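Local structure of 1-carboxybiuret hydrolase subunit AtzE (Pseudomonas sp., 6C62) at residues 73-84 with 95-104; 170-181 with 397-405. The protein hydrolyses 1-carboxybiuret to urea-1,3-dicarboxylate and ammonia, a step in the bacterial degradation of the herbicide atrazine. All coordinates share one frame; numbering follows the deposited sequence.

Overall arrangement
Both contacts belong to the amidase fold, and each carries part of its Ser-cisSer-Lys type catalytic triad, assigned here by similarity as K74, S150 and S174. Interaction 1, its centre about 18 Å from the centre of the chain, lies where the loop leaving strand 70-74 pairs with the approach to helix 102-109. Interaction 2 is wholly buried, its centre about 8 Å from the centre of the chain, and joins the loop of S174 to a helix from far along the sequence. Although their centres are 24 Å apart, the two meet at the active site: K74 NZ lies 4.2 Å from S174 CB, and K74 NZ also hydrogen-bonds S150.

Interaction 1 of 2, residues 73-84 with 95-104; sequences VKNLFDIEGVTT and PPARADAVLV
Within the beta-alpha-beta unit of strand 70-74, helix 102-109 and strand 113-118, the crossover doubles back on itself, and D78, E80, G81 and V82 pair with A97, D100 and A101. Four hydrogen bonds hold the two loops together. A101 N, at the N-cap position of helix 102-109, donates to D78 O at 2.9 Å. G81 N, in the type II turn I79-V82, meets A97 O at 2.9 Å, while A97 N returns a bond to V82 O. The fourth uses a side chain: E80 N points almost straight (177°) at D100 OD1, which it meets on the anti side. R45 of helix 43-58 forms a salt bridge to that same oxygen, so the carboxylate ties both loops to a neighbouring helix.

The methyl of A97 sits against D78 CB, A97 CB lying at 3.8 Å. T84 OG1 donates to D78 OD1 over 2.6 Å, and a water links D78 OD2 to A99 O. K74, at the end of the strand, is a charge-relay residue by similarity; its carbonyl accepts from F77 N in a type I turn. With CG anti to its carbonyl carbon (chi1 -73°), F77 turns its ring edge to the helix start, where F77 CD2 meets A101 CB at 3.8 Å and F77 CE2 meets L103 CD1 at 4.0 Å.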
loop_
_atom_site.group_PDB
_atom_site.type_symbol
_atom_site.label_atom_id
_atom_site.label_comp_id
_atom_site.label_asym_id
_atom_site.label_seq_id
_atom_site.Cartn_x
_atom_site.Cartn_y
_atom_site.Cartn_z
ATOM N N VAL A 73 28.496 -10.130 -4.540
ATOM C CA VAL A 73 27.146 -9.488 -4.429
ATOM C C VAL A 73 27.200 -7.975 -4.608
ATOM O O VAL A 73 28.140 -7.314 -4.155
ATOM C CB VAL A 73 26.486 -9.844 -3.067
ATOM C CG1 VAL A 73 26.393 -11.377 -2.955
ATOM C CG2 VAL A 73 27.255 -9.282 -1.891
ATOM N N LYS A 74 26.184 -7.423 -5.257
ATOM C CA LYS A 74 26.012 -5.982 -5.317
ATOM C C LYS A 74 26.097 -5.390 -3.911
ATOM O O LYS A 74 25.590 -5.990 -2.936
ATOM C CB LYS A 74 24.657 -5.721 -5.946
ATOM C CG LYS A 74 24.368 -4.276 -6.293
ATOM C CD LYS A 74 23.003 -4.224 -6.972
ATOM C CE LYS A 74 22.718 -2.841 -7.512
ATOM N NZ LYS A 74 21.440 -2.873 -8.275
ATOM N N ASN A 75 26.795 -4.257 -3.769
ATOM C CA ASN A 75 27.135 -3.755 -2.444
ATOM C C ASN A 75 25.980 -3.094 -1.692
ATOM O O ASN A 75 26.204 -2.492 -0.657
ATOM C CB ASN A 75 28.428 -2.950 -2.478
ATOM C CG ASN A 75 28.306 -1.547 -3.083
ATOM O OD1 ASN A 75 27.230 -0.976 -3.169
ATOM N ND2 ASN A 75 29.434 -1.017 -3.539
ATOM N N LEU A 76 24.733 -3.220 -2.178
ATOM C CA LEU A 76 23.562 -3.020 -1.321
ATOM C C LEU A 76 23.190 -4.273 -0.430
ATOM O O LEU A 76 22.304 -4.169 0.434
ATOM C CB LEU A 76 22.379 -2.535 -2.137
ATOM C CG LEU A 76 21.842 -3.380 -3.299
ATOM C CD1 LEU A 76 21.164 -4.622 -2.786
ATOM C CD2 LEU A 76 20.838 -2.597 -4.160
ATOM N N PHE A 77 23.874 -5.409 -0.619
ATOM C CA PHE A 77 23.653 -6.568 0.206
ATOM C C PHE A 77 24.543 -6.462 1.441
ATOM O O PHE A 77 25.763 -6.189 1.325
ATOM C CB PHE A 77 23.958 -7.912 -0.469
ATOM C CG PHE A 77 22.958 -8.353 -1.499
ATOM C CD1 PHE A 77 22.985 -7.867 -2.787
ATOM C CD2 PHE A 77 21.955 -9.255 -1.166
ATOM C CE1 PHE A 77 22.044 -8.295 -3.759
ATOM C CE2 PHE A 77 21.029 -9.681 -2.086
ATOM C CZ PHE A 77 21.059 -9.197 -3.408
ATOM N N ASP A 78 23.934 -6.708 2.599
ATOM C CA ASP A 78 24.678 -6.750 3.896
ATOM C C ASP A 78 25.580 -7.964 3.883
ATOM O O ASP A 78 25.132 -9.085 3.553
ATOM C CB ASP A 78 23.728 -6.925 5.098
ATOM C CG ASP A 78 22.972 -5.630 5.505
ATOM O OD1 ASP A 78 23.256 -4.513 4.991
ATOM O OD2 ASP A 78 22.038 -5.745 6.357
ATOM N N ILE A 79 26.834 -7.729 4.211
ATOM C CA ILE A 79 27.863 -8.743 4.395
ATOM C C ILE A 79 28.338 -8.533 5.842
ATOM O O ILE A 79 28.740 -7.425 6.229
ATOM C CB ILE A 79 29.035 -8.581 3.420
ATOM C CG1 ILE A 79 28.591 -8.729 1.979
ATOM C CG2 ILE A 79 30.103 -9.626 3.744
ATOM C CD1 ILE A 79 29.657 -8.373 0.966
ATOM N N GLU A 80 28.236 -9.580 6.646
ATOM C CA GLU A 80 28.601 -9.475 8.046
ATOM C C GLU A 80 29.990 -8.884 8.239
ATOM O O GLU A 80 30.917 -9.314 7.577
ATOM C CB GLU A 80 28.566 -10.857 8.731
ATOM C CG GLU A 80 28.907 -10.780 10.217
ATOM C CD GLU A 80 28.696 -12.097 10.942
ATOM O OE1 GLU A 80 28.255 -13.099 10.314
ATOM O OE2 GLU A 80 28.992 -12.112 12.171
ATOM N N GLY A 81 30.099 -7.877 9.116
ATOM C CA GLY A 81 31.352 -7.221 9.385
ATOM C C GLY A 81 31.774 -6.160 8.427
ATOM O O GLY A 81 32.827 -5.568 8.616
ATOM N N VAL A 82 30.963 -5.888 7.401
ATOM C CA VAL A 82 31.321 -4.912 6.380
ATOM C C VAL A 82 30.196 -3.873 6.368
ATOM O O VAL A 82 29.010 -4.238 6.507
ATOM C CB VAL A 82 31.410 -5.581 4.997
ATOM C CG1 VAL A 82 31.587 -4.555 3.896
ATOM C CG2 VAL A 82 32.497 -6.680 4.995
ATOM N N THR A 83 30.561 -2.603 6.245
ATOM C CA THR A 83 29.585 -1.527 6.096
ATOM C C THR A 83 28.937 -1.549 4.713
ATOM O O THR A 83 29.629 -1.539 3.662
ATOM C CB THR A 83 30.268 -0.141 6.395
ATOM O OG1 THR A 83 30.471 -0.032 7.799
ATOM C CG2 THR A 83 29.304 0.996 6.094
ATOM N N THR A 84 27.621 -1.605 4.696
ATOM C CA THR A 84 26.878 -1.682 3.415
ATOM C C THR A 84 26.847 -0.321 2.711
ATOM O O THR A 84 26.173 0.624 3.186
ATOM C CB THR A 84 25.441 -2.172 3.667
ATOM O OG1 THR A 84 25.491 -3.393 4.397
ATOM C CG2 THR A 84 24.673 -2.364 2.327
ATOM N N PRO A 95 27.460 1.812 11.011
ATOM C CA PRO A 95 28.039 0.567 11.566
ATOM C C PRO A 95 28.109 -0.613 10.595
ATOM O O PRO A 95 27.235 -0.730 9.707
ATOM C CB PRO A 95 27.113 0.205 12.772
ATOM C CG PRO A 95 26.282 1.409 12.995
ATOM C CD PRO A 95 26.187 2.186 11.676
ATOM N N PRO A 96 29.116 -1.461 10.718
ATOM C CA PRO A 96 29.155 -2.675 9.877
ATOM C C PRO A 96 27.921 -3.582 10.135
ATOM O O PRO A 96 27.390 -3.577 11.219
ATOM C CB PRO A 96 30.502 -3.355 10.255
ATOM C CG PRO A 96 30.914 -2.735 11.555
ATOM C CD PRO A 96 30.370 -1.308 11.504
ATOM N N ALA A 97 27.426 -4.241 9.095
ATOM C CA ALA A 97 26.285 -5.137 9.206
ATOM C C ALA A 97 26.562 -6.213 10.273
ATOM O O ALA A 97 27.683 -6.816 10.319
ATOM C CB ALA A 97 26.013 -5.808 7.874
ATOM N N ARG A 98 25.563 -6.455 11.091
ATOM C CA ARG A 98 25.661 -7.497 12.116
ATOM C C ARG A 98 25.454 -8.889 11.567
ATOM O O ARG A 98 25.861 -9.855 12.165
ATOM C CB ARG A 98 24.657 -7.223 13.216
ATOM C CG ARG A 98 25.036 -5.951 14.000
ATOM C CD ARG A 98 23.968 -5.557 14.991
ATOM N NE ARG A 98 23.664 -6.666 15.904
ATOM C CZ ARG A 98 22.577 -6.735 16.680
ATOM N NH1 ARG A 98 21.665 -5.755 16.641
ATOM N NH2 ARG A 98 22.393 -7.798 17.479
ATOM N N ALA A 99 24.842 -9.008 10.406
ATOM C CA ALA A 99 24.564 -10.315 9.810
ATOM C C ALA A 99 24.573 -10.172 8.295
ATOM O O ALA A 99 24.361 -9.095 7.804
ATOM C CB ALA A 99 23.176 -10.794 10.295
ATOM N N ASP A 100 24.813 -11.263 7.598
ATOM C CA ASP A 100 24.623 -11.357 6.143
ATOM C C ASP A 100 23.160 -11.168 5.776
ATOM O O ASP A 100 22.266 -11.559 6.553
ATOM C CB ASP A 100 24.988 -12.775 5.669
ATOM C CG ASP A 100 26.503 -13.074 5.742
ATOM O OD1 ASP A 100 27.362 -12.122 5.650
ATOM O OD2 ASP A 100 26.830 -14.289 5.810
ATOM N N ALA A 101 22.920 -10.597 4.605
ATOM C CA ALA A 101 21.588 -10.629 3.995
ATOM C C ALA A 101 21.103 -12.053 3.962
ATOM O O ALA A 101 21.873 -12.983 3.777
ATOM C CB ALA A 101 21.681 -10.147 2.561
ATOM N N VAL A 102 19.808 -12.223 4.083
ATOM C CA VAL A 102 19.240 -13.574 3.988
ATOM C C VAL A 102 19.659 -14.326 2.729
ATOM O O VAL A 102 19.960 -15.504 2.807
ATOM C CB VAL A 102 17.678 -13.501 4.129
ATOM C CG1 VAL A 102 17.031 -14.807 3.818
ATOM C CG2 VAL A 102 17.341 -13.071 5.566
ATOM N N LEU A 103 19.669 -13.675 1.552
ATOM C CA LEU A 103 20.076 -14.401 0.379
ATOM C C LEU A 103 21.551 -14.881 0.396
ATOM O O LEU A 103 21.865 -15.997 -0.120
ATOM C CB LEU A 103 19.822 -13.599 -0.900
ATOM C CG LEU A 103 18.391 -13.166 -1.135
ATOM C CD1 LEU A 103 18.268 -12.609 -2.507
ATOM C CD2 LEU A 103 17.429 -14.338 -0.932
ATOM N N VAL A 104 22.419 -14.065 0.998
ATOM C CA VAL A 104 23.808 -14.444 1.227
ATOM C C VAL A 104 23.890 -15.644 2.173
ATOM O O VAL A 104 24.639 -16.604 1.878
ATOM C CB VAL A 104 24.642 -13.251 1.739
ATOM C CG1 VAL A 104 26.050 -13.705 2.150
ATOM C CG2 VAL A 104 24.668 -12.137 0.701
HETATM O O HOH W 1 21.708 -7.972 7.785
HETATM O O HOH W 2 25.663 -13.501 9.337
HETATM O O HOH W 3 28.592 -14.862 7.701
HETATM O O HOH W 4 26.220 -1.477 7.239
#

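Interaction 2 of 2, residues 170-181 with 397-405; sequences DTNGSIRVPASL and MGLLTQPVS
R176 reaches across to T401 and S405 from helix 176-182, just beyond S174, the acyl-ester nucleophile by similarity in this amidase-signature fold. Its guanidinium is held first by D170, at the end of strand 165-170. R176 NE binds D170 OD2 and R176 NH2 binds D170 OD1, both at 2.8 Å, a side-on salt bridge lying close to the guanidinium plane. D170 OD2 also accepts from the backbone N atoms of I175 and R176, so one carboxylate positions both the arginine and the turn after S174; the charge pair probably favours an ionised carboxylate in this buried setting.

Across the contact, R176 NH1 donates to T401 O at 3.0 Å, bent to 143° at the hydrogen. V404 N reaches that carbonyl from the opposite face. R176 NH1 has a second partner in Q429, and R176 NH2 makes a weak bond to S405 OG. The bend of the arginine chain at chi3 (-71°) helps to lay the guanidinium beside T401, whose CB sits over one face, offset toward the rim, 3.5 Å from R176 CZ. The hydroxyl T401 OG1 lies 2.8 Å from N172 O, with G398 O a competing acceptor for its proton. G173 brings its CA to 3.4 Å from T401 OG1.

Farther out, the amides of N172 and Q402 meet with their planes 48° apart, and N172 ND2 turns to T305 of helix 294-312. A water sits among N172 OD1, Q402 O and S405 OG, with more acceptors in reach than it has protons. The V177 and M397 side chains cross at about a right angle, V177 CG1 lying 4.2 Å from M397 CB, and L181 CD1 touches M397 SD at 4.2 Å.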
loop_
_atom_site.group_PDB
_atom_site.type_symbol
_atom_site.label_atom_id
_atom_site.label_comp_id
_atom_site.label_asym_id
_atom_site.label_seq_id
_atom_site.Cartn_x
_atom_site.Cartn_y
_atom_site.Cartn_z
ATOM N N ASP A 170 16.932 -5.460 -9.085
ATOM C CA ASP A 170 16.183 -5.015 -10.244
ATOM C C ASP A 170 14.850 -4.395 -9.792
ATOM O O ASP A 170 13.955 -5.082 -9.289
ATOM C CB ASP A 170 15.954 -6.222 -11.219
ATOM C CG ASP A 170 15.401 -5.777 -12.602
ATOM O OD1 ASP A 170 14.458 -4.967 -12.629
ATOM O OD2 ASP A 170 15.898 -6.265 -13.657
ATOM N N THR A 171 14.733 -3.090 -9.961
ATOM C CA THR A 171 13.517 -2.400 -9.650
ATOM C C THR A 171 12.775 -2.103 -10.938
ATOM O O THR A 171 11.618 -2.534 -11.096
ATOM C CB THR A 171 13.853 -1.128 -8.857
ATOM O OG1 THR A 171 14.542 -1.514 -7.697
ATOM C CG2 THR A 171 12.597 -0.403 -8.406
ATOM N N ASN A 172 13.452 -1.428 -11.853
ATOM C CA ASN A 172 12.927 -1.061 -13.160
ATOM C C ASN A 172 13.805 -1.579 -14.306
ATOM O O ASN A 172 13.646 -1.137 -15.450
ATOM C CB ASN A 172 12.888 0.450 -13.225
ATOM C CG ASN A 172 11.906 1.051 -12.205
ATOM O OD1 ASN A 172 10.722 0.699 -12.200
ATOM N ND2 ASN A 172 12.411 1.947 -11.331
ATOM N N GLY A 173 14.719 -2.494 -14.011
ATOM C CA GLY A 173 15.613 -3.062 -15.012
ATOM C C GLY A 173 17.001 -3.435 -14.590
ATOM O O GLY A 173 17.746 -3.971 -15.388
ATOM N N SER A 174 17.372 -3.219 -13.374
ATOM C CA SER A 174 18.771 -3.254 -12.990
ATOM C C SER A 174 19.502 -4.595 -12.903
ATOM O O SER A 174 20.704 -4.589 -12.616
ATOM C CB SER A 174 18.941 -2.453 -11.685
ATOM O OG SER A 174 18.875 -1.075 -12.030
ATOM N N ILE A 175 18.811 -5.714 -13.133
ATOM C CA ILE A 175 19.450 -6.994 -13.403
ATOM C C ILE A 175 19.478 -7.249 -14.899
ATOM O O ILE A 175 20.513 -7.640 -15.487
ATOM C CB ILE A 175 18.716 -8.159 -12.714
ATOM C CG1 ILE A 175 19.061 -8.184 -11.231
ATOM C CG2 ILE A 175 19.060 -9.529 -13.336
ATOM C CD1 ILE A 175 18.158 -9.104 -10.385
ATOM N N ARG A 176 18.326 -7.052 -15.514
ATOM C CA ARG A 176 18.173 -7.279 -16.944
ATOM C C ARG A 176 19.057 -6.376 -17.812
ATOM O O ARG A 176 19.589 -6.846 -18.815
ATOM C CB ARG A 176 16.676 -7.175 -17.307
ATOM C CG ARG A 176 15.867 -8.268 -16.658
ATOM C CD ARG A 176 14.401 -7.861 -16.697
ATOM N NE ARG A 176 14.124 -6.763 -15.777
ATOM C CZ ARG A 176 13.021 -6.010 -15.814
ATOM N NH1 ARG A 176 12.135 -6.199 -16.759
ATOM N NH2 ARG A 176 12.801 -5.051 -14.898
ATOM N N VAL A 177 19.241 -5.113 -17.456
ATOM C CA VAL A 177 20.057 -4.215 -18.239
ATOM C C VAL A 177 21.574 -4.651 -18.267
ATOM O O VAL A 177 22.155 -4.799 -19.375
ATOM C CB VAL A 177 19.863 -2.737 -17.796
ATOM C CG1 VAL A 177 20.865 -1.795 -18.477
ATOM C CG2 VAL A 177 18.411 -2.280 -18.115
ATOM N N PRO A 178 22.216 -4.861 -17.109
ATOM C CA PRO A 178 23.593 -5.356 -17.169
ATOM C C PRO A 178 23.750 -6.749 -17.761
ATOM O O PRO A 178 24.752 -7.017 -18.388
ATOM C CB PRO A 178 24.088 -5.318 -15.705
ATOM C CG PRO A 178 22.892 -5.065 -14.888
ATOM C CD PRO A 178 21.779 -4.526 -15.750
ATOM N N ALA A 179 22.782 -7.631 -17.583
ATOM C CA ALA A 179 22.822 -8.899 -18.258
ATOM C C ALA A 179 22.854 -8.676 -19.770
ATOM O O ALA A 179 23.686 -9.281 -20.485
ATOM C CB ALA A 179 21.623 -9.776 -17.897
ATOM N N SER A 180 21.990 -7.788 -20.248
ATOM C CA SER A 180 21.948 -7.457 -21.683
ATOM C C SER A 180 23.283 -6.896 -22.196
ATOM O O SER A 180 23.842 -7.378 -23.203
ATOM C CB SER A 180 20.858 -6.468 -21.970
ATOM O OG SER A 180 20.682 -6.189 -23.345
ATOM N N LEU A 181 23.737 -5.840 -21.543
ATOM C CA LEU A 181 24.893 -5.121 -21.955
ATOM C C LEU A 181 26.234 -5.853 -21.777
ATOM O O LEU A 181 27.120 -5.650 -22.621
ATOM C CB LEU A 181 24.922 -3.754 -21.351
ATOM C CG LEU A 181 23.711 -2.875 -21.612
ATOM C CD1 LEU A 181 24.039 -1.444 -21.230
ATOM C CD2 LEU A 181 23.292 -2.932 -23.067
ATOM N N MET A 397 17.937 3.398 -21.070
ATOM C CA MET A 397 18.369 1.994 -21.026
ATOM C C MET A 397 17.248 1.071 -20.480
ATOM O O MET A 397 17.225 -0.115 -20.775
ATOM C CB MET A 397 19.647 1.836 -20.185
ATOM C CG MET A 397 20.966 2.311 -20.833
ATOM S SD MET A 397 21.277 1.529 -22.445
ATOM C CE MET A 397 20.768 2.895 -23.432
ATOM N N GLY A 398 16.334 1.619 -19.659
ATOM C CA GLY A 398 15.233 0.797 -19.073
ATOM C C GLY A 398 13.871 0.891 -19.725
ATOM O O GLY A 398 12.866 0.438 -19.175
ATOM N N LEU A 399 13.806 1.498 -20.897
ATOM C CA LEU A 399 12.519 1.647 -21.600
ATOM C C LEU A 399 11.701 0.329 -21.752
ATOM O O LEU A 399 10.470 0.338 -21.674
ATOM C CB LEU A 399 12.784 2.253 -23.015
ATOM C CG LEU A 399 13.028 3.769 -23.104
ATOM C CD1 LEU A 399 13.513 4.147 -24.498
ATOM C CD2 LEU A 399 11.811 4.606 -22.764
ATOM N N LEU A 400 12.393 -0.757 -22.057
ATOM C CA LEU A 400 11.802 -2.060 -22.310
ATOM C C LEU A 400 11.644 -2.938 -21.046
ATOM O O LEU A 400 10.841 -3.869 -21.026
ATOM C CB LEU A 400 12.632 -2.813 -23.316
ATOM C CG LEU A 400 12.813 -2.051 -24.647
ATOM C CD1 LEU A 400 13.815 -2.740 -25.571
ATOM C CD2 LEU A 400 11.461 -1.884 -25.327
ATOM N N THR A 401 12.399 -2.628 -20.004
ATOM C CA THR A 401 12.367 -3.400 -18.758
ATOM C C THR A 401 11.289 -2.880 -17.794
ATOM O O THR A 401 10.634 -3.662 -17.083
ATOM C CB THR A 401 13.738 -3.383 -18.047
ATOM O OG1 THR A 401 14.250 -2.050 -17.976
ATOM C CG2 THR A 401 14.700 -4.192 -18.789
ATOM N N GLN A 402 11.142 -1.568 -17.752
ATOM C CA GLN A 402 10.354 -0.890 -16.738
ATOM C C GLN A 402 8.856 -1.280 -16.685
ATOM O O GLN A 402 8.329 -1.461 -15.605
ATOM C CB GLN A 402 10.559 0.638 -16.840
ATOM C CG GLN A 402 10.037 1.404 -15.633
ATOM C CD GLN A 402 10.698 2.754 -15.402
ATOM O OE1 GLN A 402 11.276 3.317 -16.321
ATOM N NE2 GLN A 402 10.719 3.233 -14.156
ATOM N N PRO A 403 8.204 -1.482 -17.829
ATOM C CA PRO A 403 6.769 -1.918 -17.761
ATOM C C PRO A 403 6.591 -3.313 -17.141
ATOM O O PRO A 403 5.571 -3.582 -16.519
ATOM C CB PRO A 403 6.352 -1.970 -19.243
ATOM C CG PRO A 403 7.362 -1.099 -19.994
ATOM C CD PRO A 403 8.639 -1.246 -19.218
ATOM N N VAL A 404 7.572 -4.174 -17.278
ATOM C CA VAL A 404 7.435 -5.584 -16.900
ATOM C C VAL A 404 7.648 -5.835 -15.400
ATOM O O VAL A 404 6.855 -6.540 -14.744
ATOM C CB VAL A 404 8.426 -6.451 -17.727
ATOM C CG1 VAL A 404 8.299 -7.909 -17.327
ATOM C CG2 VAL A 404 8.203 -6.236 -19.235
ATOM N N SER A 405 8.673 -5.227 -14.829
ATOM C CA SER A 405 8.882 -5.277 -13.389
ATOM C C SER A 405 7.755 -4.600 -12.578
ATOM O O SER A 405 7.536 -4.946 -11.446
ATOM C CB SER A 405 10.271 -4.705 -13.032
ATOM O OG SER A 405 10.523 -3.602 -13.826
HETATM O O HOH W 5 9.258 -1.462 -13.091
#